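Local atomic coordinates of hypothetical protein BVU_2266 (Bacteroides vulgatus, PDB entry 3TZG), a protein that is of unknown function but folds as a porin-like beta barrel, consistent with a relationship to membrane beta-barrel proteins. Residues A[82-87]-A[119-124]; A[104-109]-A[192-197]; A[134-139]-A[174-179]. One frame throughout, in Å; residues are numbered along the deposited sequence.

Contact 1: residues A[82-87]-A[119-124]; sequences CMLKVG and RFLKKV
L84 reaches across to L121 and K122, and V86 meets L121 beside it. The contact spans strand 74-85 and the residues just after it on one side and strand 120-130 on the other. These strands are not neighbours. Strands 90-102 and 105-114 lie between them in the sheet order, and no hydrogen bond joins the two segments.

K122 can be followed outward from its backbone. Its CB lies 4.1 Å from L84 CD2. CG is anti to the backbone N (chi1 -157°), which sends the chain past the leucine at an oblique angle. CD then sits in front of both methyls of the fork, 4.1 Å from L84 CD1 and equally far from L84 CD2. The chain bends at its last torsion (chi4 62°), and NZ ends in a salt bridge with E145 on strand 136-145. The lysine therefore gives its methylene groups to the leucine and its charge to E145, outside the two segments.

L84 CD2 also lies 4.0 Å from L121 CB, where the two leucines lie alongside, pointing opposite ways. At the other end of L121, CD2 meets V86 CG2 at 4.2 Å, with the side chains roughly at right angles.

A classic beta bulge explains why L121 and K122 can both take part. Both residues face Y112 of strand 105-114, so two successive side chains point toward L84 and V86. In a regular strand they would alternate. L84 also touches Y112, and L121 packs on A93.

The chemistry is almost wholly apolar. The contact rests on hydrocarbon packing across the curved wall, and the lysine charge is paired with E145.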
ATOM      1  N   CYS A  82       3.868  -2.425  15.202  1.00 67.43           N
ATOM      2  CA  CYS A  82       3.048  -3.438  14.552  1.00 67.67           C
ATOM      3  C   CYS A  82       3.314  -4.814  15.120  1.00 76.16           C
ATOM      4  O   CYS A  82       4.254  -5.009  15.884  1.00 78.59           O
ATOM      5  CB  CYS A  82       3.321  -3.425  13.053  1.00 65.59           C
ATOM      6  SG  CYS A  82       5.031  -3.803  12.615  1.00 68.91           S
HETATM    7  N   MSE A  83       2.486  -5.771  14.712  1.00 73.87           N
HETATM    8  CA  MSE A  83       2.620  -7.188  15.015  1.00 75.07           C
HETATM    9  C   MSE A  83       3.305  -7.804  13.839  1.00 78.31           C
HETATM   10  O   MSE A  83       2.935  -7.486  12.711  1.00 78.17           O
HETATM   11  CB  MSE A  83       1.252  -7.820  15.292  1.00 78.64           C
HETATM   12  CG  MSE A  83       0.500  -7.164  16.440  1.00 88.24           C
HETATM   13 SE   MSE A  83       1.466  -7.199  18.162  0.75100.41          SE
HETATM   14  CE  MSE A  83       1.891  -9.155  18.316  1.00 98.39           C
ATOM     15  N   LEU A  84       4.344  -8.592  14.053  1.00 74.84           N
ATOM     16  CA  LEU A  84       5.045  -9.174  12.922  1.00 73.79           C
ATOM     17  C   LEU A  84       5.107 -10.681  13.064  1.00 83.60           C
ATOM     18  O   LEU A  84       5.617 -11.189  14.065  1.00 85.61           O
ATOM     19  CB  LEU A  84       6.472  -8.580  12.783  1.00 72.66           C
ATOM     20  CG  LEU A  84       7.281  -8.982  11.538  1.00 74.41           C
ATOM     21  CD1 LEU A  84       6.890  -8.159  10.359  1.00 71.90           C
ATOM     22  CD2 LEU A  84       8.741  -8.804  11.772  1.00 74.99           C
ATOM     23  N   LYS A  85       4.584 -11.400  12.061  1.00 83.15           N
ATOM     24  CA  LYS A  85       4.654 -12.863  12.031  1.00 85.94           C
ATOM     25  C   LYS A  85       6.019 -13.227  11.477  1.00 92.59           C
ATOM     26  O   LYS A  85       6.287 -12.923  10.310  1.00 91.10           O
ATOM     27  CB  LYS A  85       3.498 -13.479  11.213  1.00 87.65           C
ATOM     28  N   VAL A  86       6.921 -13.762  12.329  1.00 92.23           N
ATOM     29  CA  VAL A  86       8.260 -14.114  11.860  1.00 92.95           C
ATOM     30  C   VAL A  86       8.189 -15.618  11.506  1.00100.26           C
ATOM     31  O   VAL A  86       7.705 -15.939  10.414  1.00100.25           O
ATOM     32  CB  VAL A  86       9.436 -13.722  12.815  1.00 97.85           C
ATOM     33  CG1 VAL A  86      10.788 -13.960  12.144  1.00 97.21           C
ATOM     34  CG2 VAL A  86       9.341 -12.256  13.229  1.00 96.56           C
ATOM     35  N   GLY A  87       8.600 -16.507  12.405  1.00 98.57           N
ATOM     36  CA  GLY A  87       8.544 -17.935  12.123  1.00 99.93           C
ATOM     37  C   GLY A  87       7.138 -18.472  12.254  1.00103.93           C
ATOM     38  O   GLY A  87       6.300 -18.264  11.373  1.00 99.83           O
ATOM     39  N   ARG A 119      15.816  -6.836  19.587  1.00 66.73           N
ATOM     40  CA  ARG A 119      16.276  -7.943  18.749  1.00 66.41           C
ATOM     41  C   ARG A 119      15.840  -7.705  17.322  1.00 70.48           C
ATOM     42  O   ARG A 119      14.675  -7.388  17.081  1.00 69.50           O
ATOM     43  CB  ARG A 119      15.716  -9.266  19.308  1.00 67.71           C
ATOM     44  CG  ARG A 119      15.559 -10.455  18.355  1.00 73.81           C
ATOM     45  CD  ARG A 119      15.044 -11.662  19.123  1.00 95.80           C
ATOM     46  NE  ARG A 119      13.831 -11.359  19.903  1.00118.32           N
ATOM     47  CZ  ARG A 119      12.591 -11.731  19.580  1.00132.49           C
ATOM     48  NH1 ARG A 119      12.369 -12.482  18.507  1.00111.91           N
ATOM     49  NH2 ARG A 119      11.570 -11.396  20.358  1.00123.25           N
ATOM     50  N   PHE A 120      16.797  -7.789  16.388  1.00 67.52           N
ATOM     51  CA  PHE A 120      16.543  -7.616  14.960  1.00 65.24           C
ATOM     52  C   PHE A 120      15.685  -8.773  14.440  1.00 68.33           C
ATOM     53  O   PHE A 120      16.007  -9.941  14.673  1.00 68.98           O
ATOM     54  CB  PHE A 120      17.866  -7.520  14.184  1.00 66.97           C
ATOM     55  CG  PHE A 120      17.656  -7.437  12.690  1.00 67.43           C
ATOM     56  CD1 PHE A 120      17.278  -6.236  12.089  1.00 69.19           C
ATOM     57  CD2 PHE A 120      17.794  -8.570  11.887  1.00 69.04           C
ATOM     58  CE1 PHE A 120      17.046  -6.170  10.719  1.00 68.56           C
ATOM     59  CE2 PHE A 120      17.571  -8.497  10.513  1.00 70.59           C
ATOM     60  CZ  PHE A 120      17.206  -7.297   9.938  1.00 67.62           C
ATOM     61  N   LEU A 121      14.630  -8.453  13.707  1.00 63.75           N
ATOM     62  CA  LEU A 121      13.703  -9.471  13.218  1.00 63.32           C
ATOM     63  C   LEU A 121      13.660  -9.596  11.694  1.00 66.57           C
ATOM     64  O   LEU A 121      13.514 -10.724  11.190  1.00 67.24           O
ATOM     65  CB  LEU A 121      12.268  -9.138  13.706  1.00 62.45           C
ATOM     66  CG  LEU A 121      12.011  -9.060  15.215  1.00 66.58           C
ATOM     67  CD1 LEU A 121      10.704  -8.370  15.501  1.00 65.94           C
ATOM     68  CD2 LEU A 121      12.006 -10.414  15.838  1.00 67.78           C
ATOM     69  N   LYS A 122      13.685  -8.444  10.977  1.00 60.70           N
ATOM     70  CA  LYS A 122      13.490  -8.406   9.525  1.00 58.63           C
ATOM     71  C   LYS A 122      13.949  -7.092   8.877  1.00 63.48           C
ATOM     72  O   LYS A 122      13.784  -6.007   9.449  1.00 63.82           O
ATOM     73  CB  LYS A 122      11.982  -8.567   9.266  1.00 58.50           C
ATOM     74  CG  LYS A 122      11.576  -9.079   7.915  1.00 60.78           C
ATOM     75  CD  LYS A 122      10.042  -9.176   7.867  1.00 64.94           C
ATOM     76  CE  LYS A 122       9.455  -9.362   6.478  1.00 69.82           C
ATOM     77  NZ  LYS A 122       9.905 -10.624   5.827  1.00 80.73           N
ATOM     78  N   LYS A 123      14.486  -7.202   7.652  1.00 59.07           N
ATOM     79  CA  LYS A 123      14.862  -6.080   6.792  1.00 56.45           C
ATOM     80  C   LYS A 123      14.116  -6.221   5.471  1.00 55.43           C
ATOM     81  O   LYS A 123      14.105  -7.305   4.890  1.00 56.94           O
ATOM     82  CB  LYS A 123      16.385  -6.017   6.582  1.00 59.38           C
ATOM     83  CG  LYS A 123      16.880  -4.676   6.073  1.00 62.48           C
ATOM     84  CD  LYS A 123      18.358  -4.694   5.801  1.00 66.04           C
ATOM     85  CE  LYS A 123      18.832  -3.317   5.375  1.00 87.14           C
ATOM     86  NZ  LYS A 123      20.274  -3.290   4.962  1.00105.73           N
ATOM     87  N   VAL A 124      13.439  -5.162   5.032  1.00 47.54           N
ATOM     88  CA  VAL A 124      12.719  -5.145   3.747  1.00 44.75           C
ATOM     89  C   VAL A 124      13.238  -3.962   2.930  1.00 48.72           C
ATOM     90  O   VAL A 124      13.341  -2.847   3.459  1.00 49.74           O
ATOM     91  CB  VAL A 124      11.189  -5.108   3.890  1.00 46.81           C
ATOM     92  CG1 VAL A 124      10.526  -5.303   2.537  1.00 44.92           C
ATOM     93  CG2 VAL A 124      10.692  -6.163   4.889  1.00 47.44           C
TER

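Contact 2: residues A[104-109]-A[192-197]; sequences DTIFIN and GQLRNR
D104 and R195 mark one place where the two backbones draw near, with 7.9 Å between D104 CA and R195 CA. The other is I106 with G192. The order of the near pairs is reversed, so the segments pass in roughly opposite, oblique directions. They are too far apart for backbone pairing, and no backbone hydrogen bond links them. Residues 106-109 lie on the strand that runs on to 114. Residues 192-197 form irregular loop after helix 181-188, and the L194 N is held by the N190 side chain.

Two side-chain pairs bridge the gap. In the first, D104 forms a salt bridge with R195, with OD1 of D104 2.5 Å from NH1 of R195. OD1 comes in at the edge of the guanidinium, near its plane. The fit is still poor: the carboxylate is turned 61° from the guanidinium plane, and the N-H...O angle is 116°. As a hydrogen bond it is weak, and the short spacing carries little weight at this resolution. The arginine leaves its backbone with CG anti to N (chi1 -179°) and turns at chi3 to bring NH1 to the acid.

The second pair is apolar. I106 CD1 meets L194 CD1 at 3.8 Å, the two side chains crossing at about a right angle. I106 is buried, and it also packs on Y186 of helix 181-188, Y101 and F130.

The charged pair lies toward the surface and the apolar pair deeper. The arrangement is consistent with a beta barrel in which a wall strand packs side chains against helix 181-188 and the loop that follows it.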
ATOM      1  N   ASP A 104      12.103   9.693 -10.621  1.00 74.46           N
ATOM      2  CA  ASP A 104      10.757   9.275 -10.221  1.00 73.59           C
ATOM      3  C   ASP A 104      10.855   8.098  -9.209  1.00 71.48           C
ATOM      4  O   ASP A 104      10.037   8.053  -8.285  1.00 70.61           O
ATOM      5  CB  ASP A 104       9.896   8.898 -11.450  1.00 77.02           C
ATOM      6  CG  ASP A 104       8.894   9.952 -11.905  1.00 95.91           C
ATOM      7  OD1 ASP A 104       8.483  10.788 -11.059  1.00 97.31           O
ATOM      8  OD2 ASP A 104       8.440   9.878 -13.081  1.00104.09           O
ATOM      9  N   THR A 105      11.883   7.171  -9.396  1.00 62.11           N
ATOM     10  CA  THR A 105      12.211   5.963  -8.605  1.00 57.15           C
ATOM     11  C   THR A 105      12.196   6.221  -7.098  1.00 53.20           C
ATOM     12  O   THR A 105      12.731   7.237  -6.643  1.00 53.15           O
ATOM     13  CB  THR A 105      13.576   5.432  -9.004  1.00 60.69           C
ATOM     14  OG1 THR A 105      13.647   5.424 -10.435  1.00 66.09           O
ATOM     15  CG2 THR A 105      13.879   4.044  -8.415  1.00 51.90           C
ATOM     16  N   ILE A 106      11.542   5.296  -6.335  1.00 42.99           N
ATOM     17  CA  ILE A 106      11.370   5.362  -4.880  1.00 38.75           C
ATOM     18  C   ILE A 106      12.007   4.162  -4.241  1.00 41.47           C
ATOM     19  O   ILE A 106      11.689   3.022  -4.575  1.00 38.86           O
ATOM     20  CB  ILE A 106       9.882   5.466  -4.450  1.00 39.90           C
ATOM     21  CG1 ILE A 106       9.130   6.586  -5.193  1.00 40.77           C
ATOM     22  CG2 ILE A 106       9.733   5.623  -2.934  1.00 39.29           C
ATOM     23  CD1 ILE A 106       7.632   6.544  -5.024  1.00 47.75           C
ATOM     24  N   PHE A 107      12.888   4.429  -3.275  1.00 39.67           N
ATOM     25  CA  PHE A 107      13.562   3.429  -2.446  1.00 37.05           C
ATOM     26  C   PHE A 107      12.908   3.438  -1.099  1.00 44.06           C
ATOM     27  O   PHE A 107      12.797   4.508  -0.486  1.00 46.17           O
ATOM     28  CB  PHE A 107      15.077   3.721  -2.339  1.00 37.63           C
ATOM     29  CG  PHE A 107      15.804   3.664  -3.660  1.00 37.66           C
ATOM     30  CD1 PHE A 107      15.862   4.778  -4.487  1.00 39.52           C
ATOM     31  CD2 PHE A 107      16.369   2.473  -4.112  1.00 38.20           C
ATOM     32  CE1 PHE A 107      16.499   4.706  -5.729  1.00 40.63           C
ATOM     33  CE2 PHE A 107      16.976   2.397  -5.363  1.00 40.03           C
ATOM     34  CZ  PHE A 107      17.047   3.516  -6.160  1.00 38.99           C
ATOM     35  N   ILE A 108      12.402   2.275  -0.659  1.00 40.37           N
ATOM     36  CA  ILE A 108      11.805   2.135   0.670  1.00 40.01           C
ATOM     37  C   ILE A 108      12.649   1.111   1.428  1.00 44.03           C
ATOM     38  O   ILE A 108      12.821  -0.020   0.973  1.00 43.77           O
ATOM     39  CB  ILE A 108      10.286   1.769   0.609  1.00 42.55           C
ATOM     40  CG1 ILE A 108       9.497   2.813  -0.230  1.00 42.38           C
ATOM     41  CG2 ILE A 108       9.711   1.646   2.017  1.00 43.16           C
ATOM     42  CD1 ILE A 108       8.052   2.584  -0.406  1.00 42.19           C
ATOM     43  N   ASN A 109      13.218   1.513   2.548  1.00 42.42           N
ATOM     44  CA  ASN A 109      14.037   0.596   3.354  1.00 43.38           C
ATOM     45  C   ASN A 109      13.505   0.577   4.766  1.00 50.82           C
ATOM     46  O   ASN A 109      13.408   1.642   5.394  1.00 51.71           O
ATOM     47  CB  ASN A 109      15.513   0.975   3.322  1.00 42.49           C
ATOM     48  CG  ASN A 109      16.072   1.046   1.917  1.00 77.10           C
ATOM     49  OD1 ASN A 109      16.462   0.040   1.331  1.00 77.91           O
ATOM     50  ND2 ASN A 109      16.080   2.240   1.325  1.00 72.29           N
ATOM     51  N   GLY A 192       4.263  10.099  -1.132  1.00 50.45           N
ATOM     52  CA  GLY A 192       5.443  10.133  -1.991  1.00 50.25           C
ATOM     53  C   GLY A 192       5.328  11.219  -3.052  1.00 55.97           C
ATOM     54  O   GLY A 192       6.280  11.453  -3.807  1.00 55.55           O
ATOM     55  N   GLN A 193       4.128  11.877  -3.131  1.00 53.01           N
ATOM     56  CA  GLN A 193       3.777  12.964  -4.054  1.00 53.20           C
ATOM     57  C   GLN A 193       4.076  12.497  -5.511  1.00 55.03           C
ATOM     58  O   GLN A 193       4.762  13.166  -6.279  1.00 56.38           O
ATOM     59  CB  GLN A 193       4.543  14.224  -3.650  1.00 56.10           C
ATOM     60  CG  GLN A 193       3.953  15.547  -4.058  1.00 81.03           C
ATOM     61  CD  GLN A 193       4.861  16.680  -3.592  1.00107.57           C
ATOM     62  OE1 GLN A 193       6.097  16.678  -3.794  1.00 97.63           O
ATOM     63  NE2 GLN A 193       4.270  17.680  -2.948  1.00103.57           N
ATOM     64  N   LEU A 194       3.524  11.327  -5.866  1.00 48.55           N
ATOM     65  CA  LEU A 194       3.627  10.663  -7.158  1.00 46.98           C
ATOM     66  C   LEU A 194       3.032  11.497  -8.296  1.00 55.73           C
ATOM     67  O   LEU A 194       1.935  12.052  -8.178  1.00 56.25           O
ATOM     68  CB  LEU A 194       2.913   9.315  -7.094  1.00 44.77           C
ATOM     69  CG  LEU A 194       3.653   8.098  -6.539  1.00 47.81           C
ATOM     70  CD1 LEU A 194       4.333   8.357  -5.199  1.00 46.42           C
ATOM     71  CD2 LEU A 194       2.704   6.921  -6.451  1.00 51.57           C
ATOM     72  N   ARG A 195       3.778  11.548  -9.410  1.00 54.92           N
ATOM     73  CA  ARG A 195       3.486  12.261 -10.650  1.00 55.84           C
ATOM     74  C   ARG A 195       2.145  11.760 -11.293  1.00 59.95           C
ATOM     75  O   ARG A 195       1.388  12.588 -11.806  1.00 61.77           O
ATOM     76  CB  ARG A 195       4.691  12.069 -11.605  1.00 54.69           C
ATOM     77  CG  ARG A 195       4.623  12.752 -12.965  1.00 74.15           C
ATOM     78  CD  ARG A 195       5.955  12.713 -13.717  1.00 96.80           C
ATOM     79  NE  ARG A 195       6.731  13.947 -13.576  1.00114.29           N
ATOM     80  CZ  ARG A 195       7.716  14.127 -12.701  1.00128.79           C
ATOM     81  NH1 ARG A 195       8.075  13.145 -11.885  1.00116.59           N
ATOM     82  NH2 ARG A 195       8.357  15.282 -12.644  1.00115.25           N
ATOM     83  N   ASN A 196       1.834  10.433 -11.231  1.00 53.93           N
ATOM     84  CA  ASN A 196       0.615   9.870 -11.844  1.00 52.19           C
ATOM     85  C   ASN A 196      -0.208   9.089 -10.828  1.00 53.89           C
ATOM     86  O   ASN A 196       0.099   7.960 -10.493  1.00 50.90           O
ATOM     87  CB  ASN A 196       0.984   8.972 -13.031  1.00 48.24           C
ATOM     88  CG  ASN A 196      -0.152   8.437 -13.869  1.00 67.50           C
ATOM     89  OD1 ASN A 196      -1.224   8.063 -13.391  1.00 59.82           O
ATOM     90  ND2 ASN A 196       0.103   8.294 -15.147  1.00 64.21           N
ATOM     91  N   ARG A 197      -1.310   9.684 -10.415  1.00 54.30           N
ATOM     92  CA  ARG A 197      -2.265   9.155  -9.444  1.00 54.44           C
ATOM     93  C   ARG A 197      -3.627   8.829 -10.181  1.00 59.55           C
ATOM     94  O   ARG A 197      -4.700   8.809  -9.570  1.00 62.72           O
ATOM     95  CB  ARG A 197      -2.405  10.250  -8.355  1.00 59.36           C
ATOM     96  CG  ARG A 197      -2.991   9.817  -7.025  1.00 76.26           C
ATOM     97  CD  ARG A 197      -2.958  10.922  -5.961  1.00 83.55           C
ATOM     98  NE  ARG A 197      -3.642  12.164  -6.346  1.00 77.95           N
ATOM     99  CZ  ARG A 197      -4.966  12.326  -6.376  1.00 90.83           C
ATOM    100  NH1 ARG A 197      -5.778  11.302  -6.112  1.00 90.07           N
ATOM    101  NH2 ARG A 197      -5.491  13.503  -6.709  1.00 56.53           N
TER

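Contact 3: residues A[134-139]-A[174-179]; sequences GRLKEV and YVIDYD
L136 carries CG anti to its backbone N (chi1 176°), and this extends its methyl fork toward I176. I176 places CG1 between its own N and carbonyl carbon (chi1 70°), which leaves CG2 anti to the carbonyl carbon. CD2 of L136 then settles at the branch of the isoleucine, 3.8 Å from I176 CG2 and 3.9 Å from I176 CD1. The other pair is V139 with D177. Here CG1 of V139 lies 3.9 Å from the D177 carbonyl O and 4.1 Å from D177 CB, so it meets the aspartate's root and not its carboxylate.

A classic beta bulge separates the two contributors on strand 136-145. K137 and E138 both face V129, which lets L136 and V139 point the same way although they are three residues apart. The irregular segment 174-179 is also held by tyrosines of the wall: D177 O bonds to Y128 OH, and D177 N to Y157 OH. I176 packs further on Y157 and on F187 of helix 181-188.

This buried contact is consistent with a beta barrel that holds a loop and a short helix against aliphatic and tyrosine side chains of its strands.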
ATOM      1  N   GLY A 134       4.709   8.303 -15.629  1.00 54.28           N
ATOM      2  CA  GLY A 134       4.553   8.262 -14.184  1.00 52.21           C
ATOM      3  C   GLY A 134       3.893   7.013 -13.633  1.00 53.39           C
ATOM      4  O   GLY A 134       3.650   6.926 -12.424  1.00 51.47           O
ATOM      5  N   ARG A 135       3.613   6.039 -14.511  1.00 48.92           N
ATOM      6  CA  ARG A 135       2.991   4.764 -14.151  1.00 47.03           C
ATOM      7  C   ARG A 135       3.983   3.839 -13.491  1.00 49.42           C
ATOM      8  O   ARG A 135       5.105   3.734 -13.972  1.00 50.14           O
ATOM      9  CB  ARG A 135       2.393   4.079 -15.395  1.00 45.81           C
ATOM     10  CG  ARG A 135       1.215   4.847 -15.970  1.00 50.02           C
ATOM     11  CD  ARG A 135       0.693   4.206 -17.220  1.00 55.99           C
ATOM     12  NE  ARG A 135       1.685   4.200 -18.293  1.00 62.59           N
ATOM     13  CZ  ARG A 135       1.421   3.866 -19.548  1.00 81.47           C
ATOM     14  NH1 ARG A 135       0.185   3.552 -19.914  1.00 68.66           N
ATOM     15  NH2 ARG A 135       2.382   3.878 -20.458  1.00 80.16           N
ATOM     16  N   LEU A 136       3.576   3.150 -12.398  1.00 44.56           N
ATOM     17  CA  LEU A 136       4.455   2.191 -11.703  1.00 42.78           C
ATOM     18  C   LEU A 136       4.615   0.937 -12.576  1.00 45.79           C
ATOM     19  O   LEU A 136       3.630   0.233 -12.818  1.00 45.81           O
ATOM     20  CB  LEU A 136       3.890   1.851 -10.313  1.00 41.52           C
ATOM     21  CG  LEU A 136       4.645   0.811  -9.511  1.00 45.19           C
ATOM     22  CD1 LEU A 136       6.056   1.279  -9.215  1.00 47.40           C
ATOM     23  CD2 LEU A 136       3.922   0.494  -8.251  1.00 42.48           C
ATOM     24  N   LYS A 137       5.832   0.694 -13.092  1.00 41.38           N
ATOM     25  CA  LYS A 137       6.072  -0.402 -14.030  1.00 40.46           C
ATOM     26  C   LYS A 137       6.618  -1.636 -13.358  1.00 44.18           C
ATOM     27  O   LYS A 137       6.231  -2.748 -13.741  1.00 43.97           O
ATOM     28  CB  LYS A 137       7.013   0.023 -15.158  1.00 41.33           C
ATOM     29  CG  LYS A 137       6.217   0.651 -16.334  1.00 59.15           C
ATOM     30  CD  LYS A 137       5.384  -0.389 -17.178  1.00 62.44           C
ATOM     31  CE  LYS A 137       4.531   0.194 -18.269  1.00 74.37           C
ATOM     32  NZ  LYS A 137       5.312   0.971 -19.287  1.00 86.71           N
ATOM     33  N   GLU A 138       7.497  -1.458 -12.360  1.00 40.07           N
ATOM     34  CA  GLU A 138       8.139  -2.576 -11.650  1.00 37.80           C
ATOM     35  C   GLU A 138       8.410  -2.262 -10.214  1.00 36.63           C
ATOM     36  O   GLU A 138       8.706  -1.114  -9.863  1.00 34.99           O
ATOM     37  CB  GLU A 138       9.470  -2.958 -12.295  1.00 39.84           C
ATOM     38  CG  GLU A 138       9.416  -3.432 -13.720  1.00 44.65           C
ATOM     39  CD  GLU A 138      10.783  -3.575 -14.351  1.00 63.53           C
ATOM     40  OE1 GLU A 138      11.801  -3.563 -13.622  1.00 56.34           O
ATOM     41  OE2 GLU A 138      10.825  -3.758 -15.587  1.00 66.16           O
ATOM     42  N   VAL A 139       8.336  -3.295  -9.387  1.00 33.03           N
ATOM     43  CA  VAL A 139       8.635  -3.236  -7.957  1.00 33.96           C
ATOM     44  C   VAL A 139       9.578  -4.382  -7.627  1.00 45.38           C
ATOM     45  O   VAL A 139       9.283  -5.532  -7.937  1.00 46.41           O
ATOM     46  CB  VAL A 139       7.393  -3.252  -7.028  1.00 35.64           C
ATOM     47  CG1 VAL A 139       7.809  -3.050  -5.559  1.00 34.48           C
ATOM     48  CG2 VAL A 139       6.337  -2.233  -7.465  1.00 34.11           C
ATOM     49  N   TYR A 174      -4.603  -0.365  -3.574  1.00 41.14           N
ATOM     50  CA  TYR A 174      -5.401  -1.559  -3.363  1.00 40.27           C
ATOM     51  C   TYR A 174      -4.904  -2.717  -4.227  1.00 45.16           C
ATOM     52  O   TYR A 174      -5.348  -3.840  -3.978  1.00 47.92           O
ATOM     53  CB  TYR A 174      -6.891  -1.281  -3.626  1.00 41.09           C
ATOM     54  CG  TYR A 174      -7.542  -0.450  -2.536  1.00 40.14           C
ATOM     55  CD1 TYR A 174      -7.796  -0.990  -1.278  1.00 41.01           C
ATOM     56  CD2 TYR A 174      -7.861   0.888  -2.746  1.00 40.53           C
ATOM     57  CE1 TYR A 174      -8.334  -0.217  -0.252  1.00 40.84           C
ATOM     58  CE2 TYR A 174      -8.398   1.675  -1.725  1.00 41.79           C
ATOM     59  CZ  TYR A 174      -8.636   1.117  -0.478  1.00 48.66           C
ATOM     60  OH  TYR A 174      -9.211   1.855   0.544  1.00 49.87           O
ATOM     61  N   VAL A 175      -3.954  -2.486  -5.185  1.00 39.33           N
ATOM     62  CA  VAL A 175      -3.436  -3.564  -6.055  1.00 37.98           C
ATOM     63  C   VAL A 175      -1.882  -3.663  -6.098  1.00 43.39           C
ATOM     64  O   VAL A 175      -1.359  -4.718  -6.480  1.00 44.08           O
ATOM     65  CB  VAL A 175      -3.944  -3.440  -7.504  1.00 41.46           C
ATOM     66  CG1 VAL A 175      -5.454  -3.582  -7.579  1.00 41.70           C
ATOM     67  CG2 VAL A 175      -3.483  -2.150  -8.177  1.00 41.69           C
ATOM     68  N   ILE A 176      -1.148  -2.591  -5.773  1.00 41.36           N
ATOM     69  CA  ILE A 176       0.326  -2.661  -5.901  1.00 41.64           C
ATOM     70  C   ILE A 176       0.954  -3.357  -4.674  1.00 49.58           C
ATOM     71  O   ILE A 176       0.266  -3.656  -3.680  1.00 49.31           O
ATOM     72  CB  ILE A 176       1.014  -1.307  -6.190  1.00 42.46           C
ATOM     73  CG1 ILE A 176       0.961  -0.373  -4.970  1.00 41.01           C
ATOM     74  CG2 ILE A 176       0.370  -0.708  -7.470  1.00 42.02           C
ATOM     75  CD1 ILE A 176       1.581   0.959  -5.129  1.00 44.18           C
ATOM     76  N   ASP A 177       2.258  -3.706  -4.848  1.00 47.89           N
ATOM     77  CA  ASP A 177       3.164  -4.448  -3.965  1.00 48.23           C
ATOM     78  C   ASP A 177       3.803  -3.546  -2.956  1.00 52.67           C
ATOM     79  O   ASP A 177       4.578  -2.680  -3.343  1.00 54.84           O
ATOM     80  CB  ASP A 177       4.261  -5.075  -4.842  1.00 51.15           C
ATOM     81  CG  ASP A 177       4.745  -6.429  -4.412  1.00 76.22           C
ATOM     82  OD1 ASP A 177       4.127  -7.435  -4.825  1.00 81.75           O
ATOM     83  OD2 ASP A 177       5.777  -6.494  -3.720  1.00 85.11           O
ATOM     84  N   TYR A 178       3.523  -3.744  -1.666  1.00 47.86           N
ATOM     85  CA  TYR A 178       4.114  -2.949  -0.573  1.00 45.86           C
ATOM     86  C   TYR A 178       4.312  -3.839   0.683  1.00 49.87           C
ATOM     87  O   TYR A 178       3.738  -4.932   0.785  1.00 48.45           O
ATOM     88  CB  TYR A 178       3.260  -1.699  -0.251  1.00 44.97           C
ATOM     89  CG  TYR A 178       1.832  -2.039   0.093  1.00 45.75           C
ATOM     90  CD1 TYR A 178       1.492  -2.510   1.356  1.00 47.85           C
ATOM     91  CD2 TYR A 178       0.825  -1.946  -0.859  1.00 45.87           C
ATOM     92  CE1 TYR A 178       0.201  -2.932   1.646  1.00 48.31           C
ATOM     93  CE2 TYR A 178      -0.482  -2.316  -0.562  1.00 47.31           C
ATOM     94  CZ  TYR A 178      -0.792  -2.805   0.697  1.00 57.30           C
ATOM     95  OH  TYR A 178      -2.080  -3.175   1.014  1.00 62.08           O
ATOM     96  N   ASP A 179       5.124  -3.365   1.635  1.00 47.73           N
ATOM     97  CA  ASP A 179       5.353  -4.122   2.851  1.00 48.08           C
ATOM     98  C   ASP A 179       4.680  -3.397   4.045  1.00 52.80           C
ATOM     99  O   ASP A 179       5.133  -2.332   4.462  1.00 53.73           O
ATOM    100  CB  ASP A 179       6.867  -4.328   3.059  1.00 50.07           C
ATOM    101  CG  ASP A 179       7.249  -4.732   4.465  1.00 59.89           C
ATOM    102  OD1 ASP A 179       6.806  -5.827   4.912  1.00 59.47           O
ATOM    103  OD2 ASP A 179       7.939  -3.922   5.145  1.00 64.06           O
TER

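Contacts 2 and 3 are close, with centres about 10 Å apart. They touch where N196 CB lies 3.4 Å from G134 O. Both join wall strands to the chain on either side of helix 181-188: segment 174-179 precedes it and 192-197 follows it. Contact 1 is more remote, its centre about 22 Å from that of contact 3 and about 25 Å from that of contact 2. It meets contact 3 where V124 CG2 packs 3.6 Å from D179 OD2. Y112 also connects them, facing the bulge of contact 1 and hydrogen-bonding through its OH to D179 OD2. No active site or ligand is identified here.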